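Local structure of 4-hydroxybutyrate CoA-transferase (Porphyromonas gingivalis, 3D3U) at residues A[7-13]-A[174-179]; A[183-187]-A[272-278]; A[258-262]-A[300-305]; A[389-395]-A[413-419]. The protein probably transfers coenzyme A between carboxylic acids such as acetate and 4-hydroxybutyrate. All coordinates share one frame; numbering follows the deposited sequence.

Contact 1 of 4, residues A[7-13]-A[174-179]; sequences YRQRVCS and LTHIIE
The phenol ring of Y7 has the carboxylate of E179 at its edge, OE2 lying close to the ring plane, while CD1 of I177 comes in obliquely. The ring and carboxylate planes are turned 61° apart. The hydroxyl gives its hydrogen bond to E179, with Y7 OH 2.5 Å from E179 OE2 and approaching from above the carboxylate plane. The other carboxylate oxygen, OE1, sits over one face of the R8 guanidinium and forms a salt bridge with NH2 of that residue. One acid thus joins two residues of the first helix, and both its oxygens are engaged; K158 adds a weak, long ion pair. The CG of Y7 is anti to its own nitrogen (chi1 -173°), which swings the ring over to the carboxylate of E179. Further along the chain, R10 NE gives a weak hydrogen bond to L174 O, at 3.1 Å.

Between these polar groups the backbones join in a single parallel bridge centred on V11 and I177. I177 N donates to R10 O at 2.9 Å, and C12 N donates to I177 O at 3.0 Å. C12 SG rests 3.6 Å from H176 CB, and V11 CB packs 4.4 Å from I177 CB.

The bridge uses the outer edge of strand 176-180, an outermost strand of the parallel sheet. Its other edge is hydrogen-bonded to strand 151-157, where Y7 and I177 both touch V156. Helix 14-21 follows directly, S13 being its N-cap residue, and its A17 packs against C12, H176 and I178.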
# COMPACT_ATOMS: atom_id res chain seq x y z
N TYR A 7 7.29 20.90 -23.32
CA TYR A 7 8.19 20.07 -22.58
C TYR A 7 9.43 20.89 -22.49
O TYR A 7 9.94 21.09 -21.39
CB TYR A 7 8.49 18.80 -23.34
CG TYR A 7 9.30 17.77 -22.58
CD1 TYR A 7 8.64 16.76 -21.90
CD2 TYR A 7 10.70 17.77 -22.57
CE1 TYR A 7 9.32 15.82 -21.24
CE2 TYR A 7 11.39 16.80 -21.92
CZ TYR A 7 10.68 15.82 -21.25
OH TYR A 7 11.27 14.79 -20.49
N ARG A 8 9.90 21.41 -23.63
CA ARG A 8 11.14 22.12 -23.64
C ARG A 8 11.00 23.34 -22.75
O ARG A 8 11.86 23.55 -21.96
CB ARG A 8 11.71 22.36 -25.08
CG ARG A 8 12.63 21.21 -25.57
CD ARG A 8 13.80 20.89 -24.49
NE ARG A 8 14.11 19.44 -24.23
CZ ARG A 8 15.17 18.94 -23.48
NH1 ARG A 8 16.04 19.78 -22.88
NH2 ARG A 8 15.34 17.59 -23.36
N GLN A 9 9.92 24.10 -22.82
CA GLN A 9 9.90 25.39 -22.11
C GLN A 9 9.82 25.30 -20.53
O GLN A 9 9.95 26.35 -19.83
CB GLN A 9 8.81 26.32 -22.72
CG GLN A 9 8.39 27.59 -21.87
CD GLN A 9 6.81 27.87 -21.84
OE1 GLN A 9 6.22 28.18 -22.91
NE2 GLN A 9 6.15 27.75 -20.63
N ARG A 10 9.62 24.09 -19.97
CA ARG A 10 9.32 23.90 -18.52
C ARG A 10 10.35 23.01 -17.84
O ARG A 10 10.29 22.76 -16.63
CB ARG A 10 7.97 23.21 -18.37
CG ARG A 10 6.69 24.12 -18.16
CD ARG A 10 5.53 23.69 -19.07
NE ARG A 10 4.21 23.92 -18.54
CZ ARG A 10 3.56 25.06 -18.62
NH1 ARG A 10 4.08 26.16 -19.18
NH2 ARG A 10 2.36 25.11 -18.11
N VAL A 11 11.27 22.47 -18.64
CA VAL A 11 12.43 21.71 -18.08
C VAL A 11 13.52 22.60 -17.37
O VAL A 11 13.88 23.66 -17.89
CB VAL A 11 13.01 20.64 -19.08
CG1 VAL A 11 13.03 21.17 -20.36
CG2 VAL A 11 14.37 20.23 -18.73
N CYS A 12 13.95 22.20 -16.15
CA CYS A 12 15.01 22.82 -15.38
C CYS A 12 15.78 21.75 -14.61
O CYS A 12 15.61 20.57 -14.84
CB CYS A 12 14.48 23.91 -14.44
SG CYS A 12 12.98 23.42 -13.54
N SER A 13 16.66 22.18 -13.72
CA SER A 13 17.40 21.29 -12.86
C SER A 13 16.55 21.16 -11.67
O SER A 13 15.72 21.99 -11.38
CB SER A 13 18.74 21.94 -12.40
OG SER A 13 18.51 23.05 -11.51
N LEU A 174 2.25 20.11 -15.49
CA LEU A 174 3.54 20.14 -14.85
C LEU A 174 4.18 21.51 -14.98
O LEU A 174 4.27 22.04 -16.05
CB LEU A 174 4.44 19.08 -15.50
CG LEU A 174 4.31 17.61 -15.05
CD1 LEU A 174 2.94 17.24 -14.76
CD2 LEU A 174 4.91 16.63 -16.07
N THR A 175 4.57 22.10 -13.87
CA THR A 175 5.17 23.44 -13.85
C THR A 175 6.65 23.42 -14.13
O THR A 175 7.14 24.30 -14.81
CB THR A 175 5.04 24.01 -12.45
OG1 THR A 175 3.71 23.83 -12.02
CG2 THR A 175 5.19 25.47 -12.43
N HIS A 176 7.36 22.49 -13.49
CA HIS A 176 8.78 22.35 -13.66
C HIS A 176 9.03 20.86 -13.89
O HIS A 176 8.42 19.99 -13.21
CB HIS A 176 9.56 22.85 -12.43
CG HIS A 176 9.14 24.21 -11.94
ND1 HIS A 176 8.19 24.38 -10.94
CD2 HIS A 176 9.56 25.45 -12.28
CE1 HIS A 176 8.03 25.67 -10.71
NE2 HIS A 176 8.85 26.35 -11.50
N ILE A 177 9.87 20.54 -14.89
CA ILE A 177 10.14 19.15 -15.19
C ILE A 177 11.60 18.97 -15.00
O ILE A 177 12.38 19.75 -15.53
CB ILE A 177 9.79 18.84 -16.67
CG1 ILE A 177 8.31 18.82 -16.88
CG2 ILE A 177 10.40 17.48 -17.19
CD1 ILE A 177 8.08 18.98 -18.26
N ILE A 178 11.97 17.93 -14.30
CA ILE A 178 13.35 17.68 -14.02
C ILE A 178 13.63 16.36 -14.69
O ILE A 178 13.44 15.30 -14.09
CB ILE A 178 13.49 17.53 -12.54
CG1 ILE A 178 13.16 18.86 -11.92
CG2 ILE A 178 14.87 17.27 -12.18
CD1 ILE A 178 12.62 18.79 -10.49
N GLU A 179 14.04 16.39 -15.97
CA GLU A 179 14.28 15.10 -16.65
C GLU A 179 15.37 14.33 -15.98
O GLU A 179 16.45 14.84 -15.85
CB GLU A 179 14.58 15.13 -18.15
CG GLU A 179 14.92 16.40 -18.80
CD GLU A 179 14.37 16.32 -20.21
OE1 GLU A 179 14.55 17.26 -21.02
OE2 GLU A 179 13.76 15.27 -20.51

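Contact 2 of 4, residues A[183-187]-A[272-278]; sequences PIAEV and FGSKELY
Three hydrogen bonds tie A185, E186 and V187 to the approach and first turn of helix 275-281. The hydroxyl of Y278 donates to A185 O over 2.8 Å, lying in the plane of that carbonyl. The phenol oxygen also accepts from within its own segment: G273 N points at Y278 OH from 2.8 Å with an N-H...O angle of 160°. The phenol therefore relays between the two backbones, and the pair of bonds should fix the rotation of its hydroxyl. Two residues on, V187 N donates to G273 O at 2.9 Å, from above the carbonyl plane. The third bond joins K275 N to E186 OE2 at 3.3 Å, the amide meeting the carboxylate from above its plane.

That last bond lies at a helix N terminus. S274 is the N-cap residue, its OG accepting from L277 N and also bonded to D243, while E186 takes up the amide of K275, the first residue of the helix. The positive end of the helix would probably stabilise the carboxylate. The loop following strand 176-180, the last strand of the N-terminal parallel sheet, is joined here to the helix that lies between strands 266-268 and 287-289 of the mixed sheet.

The apolar contacts are two. I184 lays CG2 over one face of the Y278 ring, a CH-pi contact with the methyl 3.6 Å from the ring centroid and 19° off the normal; S274 O occupies the opposite face. V187 CG1 meets F272 CD2 at 3.7 Å, obliquely to the ring. F62 reaches both and sets its ring edge-to-face with F272.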
# COMPACT_ATOMS: atom_id res chain seq x y z
N PRO A 183 17.40 4.31 -11.61
CA PRO A 183 16.60 3.08 -11.40
C PRO A 183 15.66 3.19 -10.19
O PRO A 183 16.00 3.74 -9.14
CB PRO A 183 17.66 2.03 -11.11
CG PRO A 183 18.82 2.80 -10.48
CD PRO A 183 18.83 4.10 -11.24
N ILE A 184 14.45 2.67 -10.32
CA ILE A 184 13.45 2.90 -9.35
C ILE A 184 13.81 2.11 -8.13
O ILE A 184 13.90 0.94 -8.20
CB ILE A 184 12.20 2.46 -10.05
CG1 ILE A 184 11.90 3.51 -11.12
CG2 ILE A 184 11.07 2.17 -9.05
CD1 ILE A 184 11.09 4.71 -10.64
N ALA A 185 14.06 2.74 -6.99
CA ALA A 185 14.37 2.01 -5.77
C ALA A 185 13.68 0.70 -5.72
O ALA A 185 12.50 0.60 -6.07
CB ALA A 185 13.93 2.76 -4.55
N GLU A 186 14.40 -0.29 -5.24
CA GLU A 186 13.84 -1.66 -5.20
C GLU A 186 13.72 -2.18 -3.79
O GLU A 186 14.54 -1.84 -3.01
CB GLU A 186 14.65 -2.63 -6.10
CG GLU A 186 16.19 -2.56 -6.04
CD GLU A 186 16.86 -3.34 -7.19
OE1 GLU A 186 17.90 -2.83 -7.68
OE2 GLU A 186 16.35 -4.44 -7.64
N VAL A 187 12.73 -2.97 -3.44
CA VAL A 187 12.78 -3.60 -2.12
C VAL A 187 12.56 -5.08 -2.27
O VAL A 187 11.50 -5.50 -2.73
CB VAL A 187 11.86 -2.91 -1.07
CG1 VAL A 187 11.12 -1.72 -1.68
CG2 VAL A 187 10.94 -3.91 -0.30
N PHE A 272 5.87 -2.02 -5.35
CA PHE A 272 7.31 -1.92 -5.30
C PHE A 272 7.94 -3.27 -5.13
O PHE A 272 7.25 -4.22 -4.76
CB PHE A 272 7.69 -1.10 -4.15
CG PHE A 272 6.90 -1.36 -2.88
CD1 PHE A 272 5.70 -0.64 -2.60
CD2 PHE A 272 7.41 -2.19 -1.88
CE1 PHE A 272 4.99 -0.85 -1.37
CE2 PHE A 272 6.72 -2.37 -0.66
CZ PHE A 272 5.51 -1.73 -0.43
N GLY A 273 9.23 -3.40 -5.41
CA GLY A 273 9.83 -4.72 -5.34
C GLY A 273 11.10 -4.70 -6.12
O GLY A 273 11.88 -3.71 -6.10
N SER A 274 11.36 -5.77 -6.83
CA SER A 274 12.64 -5.85 -7.51
C SER A 274 12.57 -5.15 -8.93
O SER A 274 11.47 -4.81 -9.45
CB SER A 274 12.94 -7.33 -7.67
OG SER A 274 12.22 -7.84 -8.80
N LYS A 275 13.74 -5.00 -9.57
CA LYS A 275 13.84 -4.51 -10.89
C LYS A 275 13.02 -5.39 -11.81
O LYS A 275 12.40 -4.89 -12.74
CB LYS A 275 15.28 -4.50 -11.33
CG LYS A 275 15.51 -3.72 -12.68
CD LYS A 275 16.85 -4.08 -13.49
CE LYS A 275 16.73 -3.78 -15.04
NZ LYS A 275 15.87 -2.48 -14.97
N GLU A 276 12.99 -6.70 -11.56
CA GLU A 276 12.10 -7.56 -12.35
C GLU A 276 10.64 -7.10 -12.29
O GLU A 276 9.97 -7.04 -13.30
CB GLU A 276 12.20 -8.99 -11.87
CG GLU A 276 11.35 -9.94 -12.72
CD GLU A 276 12.18 -11.06 -13.31
OE1 GLU A 276 11.63 -12.11 -13.78
OE2 GLU A 276 13.41 -10.84 -13.30
N LEU A 277 10.14 -6.79 -11.09
CA LEU A 277 8.80 -6.25 -10.98
C LEU A 277 8.69 -5.12 -11.94
O LEU A 277 7.80 -5.14 -12.82
CB LEU A 277 8.55 -5.69 -9.59
CG LEU A 277 7.30 -6.20 -8.91
CD1 LEU A 277 6.98 -5.41 -7.73
CD2 LEU A 277 6.12 -6.15 -9.81
N TYR A 278 9.60 -4.15 -11.79
CA TYR A 278 9.48 -2.89 -12.56
C TYR A 278 9.48 -3.18 -14.01
O TYR A 278 8.50 -2.79 -14.69
CB TYR A 278 10.49 -1.82 -12.17
CG TYR A 278 10.47 -1.58 -10.67
CD1 TYR A 278 9.27 -1.61 -9.97
CD2 TYR A 278 11.63 -1.36 -9.94
CE1 TYR A 278 9.22 -1.45 -8.59
CE2 TYR A 278 11.59 -1.19 -8.54
CZ TYR A 278 10.37 -1.25 -7.87
OH TYR A 278 10.27 -1.07 -6.49

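Contact 3 of 4, residues A[258-262]-A[300-305]; sequences KKTLH and VIGKND
L261 holds CG anti to its backbone nitrogen (chi1 -176°), and this extends the side chain toward helix 298-303, while T260, with chi1 at 63°, sets OG1 between its own nitrogen and carbonyl carbon, facing K303 and D305. The leucine touches with one branch: CD2 lies 3.4 Å from V300 CG1 and 3.8 Å from K303 CB, the leucine and valine side chains crossing at about a right angle. Closer to the backbone, L261 CB is covered by the amide of N304, whose OD1 lies 3.6 Å from it.

T260 OG1 sits beside the backbone of K303 and D305. D305 N donates to it in a weak hydrogen bond of 3.4 Å, and K303 O stands 2.8 Å from the same hydroxyl oxygen. The methyl T260 CG2 rests 3.9 Å from D305 CG, the carboxylate carbon.

K259 folds back beside N304, but its ammonium is hydrogen-bonded to I236 O. Both K259 and N304 touch H237 of strand 235-237 and T212 of strand 212-215, so the contact adjoins two inner strands of the mixed sheet, between the loop leading to strand 266-268 and the link from helix 298-303 to strand 307-311.

L261 packing on V300, K303 and N304 supplies the apolar part, and the T260 hydroxyl a polar one whose one clear bond, from D305 N, is weak; with no salt bridge across, the joint probably depends more on close fit than on charge.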
# COMPACT_ATOMS: atom_id res chain seq x y z
N LYS A 258 -12.83 -14.04 -13.28
CA LYS A 258 -14.06 -14.04 -12.46
C LYS A 258 -14.30 -12.72 -11.79
O LYS A 258 -15.42 -12.40 -11.42
CB LYS A 258 -13.95 -15.11 -11.38
CG LYS A 258 -14.61 -16.40 -11.88
CD LYS A 258 -13.75 -17.62 -11.73
CE LYS A 258 -14.58 -18.92 -11.85
NZ LYS A 258 -13.93 -20.05 -11.00
N LYS A 259 -13.25 -11.92 -11.66
CA LYS A 259 -13.43 -10.53 -11.23
C LYS A 259 -14.81 -9.96 -11.69
O LYS A 259 -15.16 -10.08 -12.85
CB LYS A 259 -12.26 -9.70 -11.75
CG LYS A 259 -10.94 -10.15 -11.18
CD LYS A 259 -9.90 -9.10 -11.26
CE LYS A 259 -10.36 -7.66 -10.82
NZ LYS A 259 -9.69 -7.16 -9.63
N THR A 260 -15.62 -9.40 -10.81
CA THR A 260 -16.77 -8.68 -11.36
C THR A 260 -16.50 -7.20 -11.43
O THR A 260 -17.44 -6.45 -11.73
CB THR A 260 -17.97 -8.84 -10.55
OG1 THR A 260 -17.72 -8.27 -9.28
CG2 THR A 260 -18.19 -10.28 -10.27
N LEU A 261 -15.25 -6.78 -11.15
CA LEU A 261 -14.88 -5.38 -11.25
C LEU A 261 -13.50 -5.30 -11.83
O LEU A 261 -12.58 -5.91 -11.27
CB LEU A 261 -14.86 -4.70 -9.88
CG LEU A 261 -14.57 -3.21 -9.82
CD1 LEU A 261 -15.58 -2.64 -10.79
CD2 LEU A 261 -14.71 -2.55 -8.40
N HIS A 262 -13.34 -4.55 -12.92
CA HIS A 262 -12.09 -4.55 -13.72
C HIS A 262 -11.65 -5.98 -14.10
O HIS A 262 -10.54 -6.47 -13.74
CB HIS A 262 -11.00 -3.78 -12.99
CG HIS A 262 -11.42 -2.41 -12.59
ND1 HIS A 262 -11.75 -1.43 -13.51
CD2 HIS A 262 -11.57 -1.84 -11.37
CE1 HIS A 262 -12.10 -0.33 -12.87
NE2 HIS A 262 -11.99 -0.54 -11.57
N VAL A 300 -16.19 0.65 -3.25
CA VAL A 300 -15.61 0.05 -4.44
C VAL A 300 -15.12 -1.32 -4.20
O VAL A 300 -15.44 -2.20 -4.99
CB VAL A 300 -14.41 0.78 -5.06
CG1 VAL A 300 -14.17 0.21 -6.48
CG2 VAL A 300 -14.67 2.29 -5.15
N ILE A 301 -14.33 -1.52 -3.15
CA ILE A 301 -13.96 -2.86 -2.71
C ILE A 301 -15.15 -3.81 -2.77
O ILE A 301 -15.11 -4.94 -3.33
CB ILE A 301 -13.44 -2.81 -1.33
CG1 ILE A 301 -12.04 -2.16 -1.34
CG2 ILE A 301 -13.29 -4.19 -0.80
CD1 ILE A 301 -11.58 -1.65 0.02
N GLY A 302 -16.25 -3.31 -2.22
CA GLY A 302 -17.41 -4.13 -2.15
C GLY A 302 -17.88 -4.70 -3.49
O GLY A 302 -18.41 -5.83 -3.47
N LYS A 303 -17.79 -3.91 -4.60
CA LYS A 303 -18.30 -4.32 -5.89
C LYS A 303 -17.57 -5.62 -6.38
O LYS A 303 -18.03 -6.35 -7.26
CB LYS A 303 -18.13 -3.25 -6.93
CG LYS A 303 -18.27 -1.85 -6.49
CD LYS A 303 -19.68 -1.32 -6.61
CE LYS A 303 -19.68 0.14 -7.17
NZ LYS A 303 -20.15 0.26 -8.63
N ASN A 304 -16.41 -5.94 -5.83
CA ASN A 304 -15.72 -7.16 -6.21
C ASN A 304 -16.20 -8.43 -5.48
O ASN A 304 -16.02 -8.56 -4.27
CB ASN A 304 -14.26 -6.93 -5.95
CG ASN A 304 -13.49 -6.77 -7.19
OD1 ASN A 304 -13.58 -7.57 -8.22
ND2 ASN A 304 -12.60 -5.79 -7.11
N ASP A 305 -16.77 -9.39 -6.19
CA ASP A 305 -17.24 -10.58 -5.45
C ASP A 305 -16.22 -11.55 -4.91
O ASP A 305 -15.06 -11.71 -5.47
CB ASP A 305 -18.22 -11.34 -6.27
CG ASP A 305 -19.40 -10.53 -6.52
OD1 ASP A 305 -20.43 -11.02 -6.93
OD2 ASP A 305 -19.35 -9.32 -6.30

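Contact 4 of 4, residues A[389-395]-A[413-419]; sequences VVTEYGV and IAHPDFR
I413 is the main projection, and the groove it fills runs between V389 and T391 on one strand and G394 and V395 on the other. Its CD1 reaches inward to 3.7 Å from V389 O and lies beside T391 CB. Its other branch, CG2, spreads over the second strand, 3.4 Å from G394 O and 3.3 Å from V395 O. The branches straddle the hairpin, whose strands 388-391 and 394-397 are linked by a type I turn from T391 to G394. T391 CB and CG2 lie against I413 O, while T391 OG1 is bonded to F357 O.

Y393, at the turn, is the return bump. With CG anti to its carbonyl carbon (chi1 -66°), the ring extends along the 413-416 backbone, I413 O lying at its edge. P416 places CD over one ring face, a CH-pi contact 3.9 Å from the centroid and 30° off the normal. The same CD covers the centre of the H415 ring, so the proline corner wedges between two aromatic rings whose planes stand at 80°. At the inner end of the phenol, R419 NH1 approaches Y393 CG to 3.6 Å, edge of the guanidinium first; any cation-pi attraction is long and weak. R419 is positioned by A414 O, which accepts from NE at 2.9 Å and weakly from NH1.

No clear hydrogen bond crosses between the segments. Several polar groups bond within their own segment or to F357 and S359, so the fit of I413 and the proline-ring packing probably do much to join the hairpin to the lead into helix 418-427.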
# COMPACT_ATOMS: atom_id res chain seq x y z
N VAL A 389 -9.21 -15.81 11.78
CA VAL A 389 -7.91 -15.52 12.34
C VAL A 389 -7.10 -16.78 12.19
O VAL A 389 -7.58 -17.88 12.55
CB VAL A 389 -8.00 -15.18 13.84
CG1 VAL A 389 -6.71 -14.72 14.37
CG2 VAL A 389 -8.99 -14.12 14.04
N VAL A 390 -5.86 -16.64 11.72
CA VAL A 390 -5.04 -17.78 11.33
C VAL A 390 -3.69 -17.62 11.94
O VAL A 390 -3.12 -16.54 11.84
CB VAL A 390 -4.86 -17.78 9.80
CG1 VAL A 390 -3.83 -18.83 9.39
CG2 VAL A 390 -6.17 -17.98 9.07
N THR A 391 -3.14 -18.69 12.49
CA THR A 391 -1.77 -18.71 13.01
C THR A 391 -1.13 -19.97 12.53
O THR A 391 -1.82 -20.92 12.10
CB THR A 391 -1.88 -18.78 14.53
OG1 THR A 391 -1.94 -17.46 15.04
CG2 THR A 391 -0.66 -19.35 15.18
N GLU A 392 0.18 -20.07 12.61
CA GLU A 392 0.73 -21.40 12.38
C GLU A 392 -0.06 -22.53 13.05
O GLU A 392 0.07 -23.64 12.65
CB GLU A 392 2.19 -21.52 12.77
CG GLU A 392 2.45 -21.52 14.25
CD GLU A 392 2.72 -20.11 14.81
OE1 GLU A 392 3.46 -20.02 15.93
OE2 GLU A 392 2.22 -19.12 14.14
N TYR A 393 -0.88 -22.29 14.06
CA TYR A 393 -1.50 -23.44 14.70
C TYR A 393 -2.89 -23.61 14.22
O TYR A 393 -3.58 -24.52 14.70
CB TYR A 393 -1.52 -23.39 16.24
CG TYR A 393 -0.16 -23.46 16.76
CD1 TYR A 393 0.51 -24.70 16.86
CD2 TYR A 393 0.54 -22.30 17.07
CE1 TYR A 393 1.80 -24.81 17.33
CE2 TYR A 393 1.87 -22.38 17.49
CZ TYR A 393 2.48 -23.65 17.62
OH TYR A 393 3.78 -23.70 18.10
N GLY A 394 -3.33 -22.77 13.30
CA GLY A 394 -4.62 -23.12 12.68
C GLY A 394 -5.57 -21.99 12.65
O GLY A 394 -5.15 -20.83 12.82
N VAL A 395 -6.85 -22.34 12.44
CA VAL A 395 -7.89 -21.37 12.05
C VAL A 395 -8.83 -21.07 13.20
O VAL A 395 -8.93 -21.86 14.06
CB VAL A 395 -8.67 -21.87 10.88
CG1 VAL A 395 -9.68 -20.84 10.46
CG2 VAL A 395 -7.72 -22.10 9.66
N ILE A 413 -5.68 -21.63 18.71
CA ILE A 413 -4.56 -21.41 17.76
C ILE A 413 -3.33 -20.57 18.24
O ILE A 413 -2.35 -20.30 17.46
CB ILE A 413 -5.05 -20.76 16.51
CG1 ILE A 413 -5.30 -19.31 16.77
CG2 ILE A 413 -6.26 -21.51 16.01
CD1 ILE A 413 -5.62 -18.62 15.60
N ALA A 414 -3.40 -20.14 19.51
CA ALA A 414 -2.29 -19.59 20.22
C ALA A 414 -1.12 -20.56 20.38
O ALA A 414 -1.25 -21.79 20.28
CB ALA A 414 -2.77 -19.17 21.66
N HIS A 415 0.03 -19.99 20.75
CA HIS A 415 1.14 -20.85 20.99
C HIS A 415 0.75 -21.65 22.18
O HIS A 415 0.08 -21.14 23.10
CB HIS A 415 2.43 -20.08 21.21
CG HIS A 415 3.61 -20.96 21.43
ND1 HIS A 415 4.36 -21.49 20.40
CD2 HIS A 415 4.11 -21.50 22.58
CE1 HIS A 415 5.28 -22.28 20.89
NE2 HIS A 415 5.14 -22.33 22.21
N PRO A 416 1.20 -22.93 22.15
CA PRO A 416 1.01 -23.88 23.25
C PRO A 416 1.48 -23.43 24.65
O PRO A 416 0.86 -23.82 25.67
CB PRO A 416 1.81 -25.11 22.77
CG PRO A 416 1.83 -25.03 21.32
CD PRO A 416 1.95 -23.58 21.03
N ASP A 417 2.56 -22.66 24.74
CA ASP A 417 3.00 -22.27 26.14
C ASP A 417 1.90 -21.48 26.83
O ASP A 417 1.52 -21.70 27.98
CB ASP A 417 4.24 -21.37 26.13
CG ASP A 417 5.43 -22.02 25.47
OD1 ASP A 417 5.36 -23.19 25.08
OD2 ASP A 417 6.48 -21.36 25.27
N PHE A 418 1.37 -20.58 26.02
CA PHE A 418 0.43 -19.59 26.38
C PHE A 418 -1.01 -20.03 26.56
O PHE A 418 -1.72 -19.41 27.36
CB PHE A 418 0.56 -18.55 25.33
CG PHE A 418 1.81 -17.84 25.47
CD1 PHE A 418 2.46 -17.32 24.39
CD2 PHE A 418 2.39 -17.75 26.73
CE1 PHE A 418 3.64 -16.66 24.58
CE2 PHE A 418 3.55 -17.11 26.93
CZ PHE A 418 4.19 -16.56 25.90
N ARG A 419 -1.41 -21.10 25.85
CA ARG A 419 -2.73 -21.70 26.04
C ARG A 419 -3.23 -22.00 27.45
O ARG A 419 -4.37 -21.70 27.66
CB ARG A 419 -2.88 -22.95 25.26
CG ARG A 419 -2.75 -22.80 23.80
CD ARG A 419 -3.05 -24.09 23.04
NE ARG A 419 -2.36 -24.08 21.73
CZ ARG A 419 -2.54 -24.99 20.75
NH1 ARG A 419 -1.82 -24.88 19.65
NH2 ARG A 419 -3.37 -26.00 20.89

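From the N terminus, contact 1 closes first, bringing the end of helix 4-10 back to strand 176-180 and so enclosing the other five strands of the N-terminal parallel sheet in one loop. Contact 2 opens a few residues later and ties the outgoing chain to helix 275-281, joining the two halves of the fold. Before it closes, contact 3 opens at 258-262, to close at 300-305; these two therefore cross along the chain, though their nearest atoms are about 16 Å apart. Contact 4, a short closure within the C-terminal half, follows in series and secures the last hairpin of the mixed sheet to the connection between helices 403-413 and 418-427. Contacts 1 and 4 lie on opposite sides of the chain's centre.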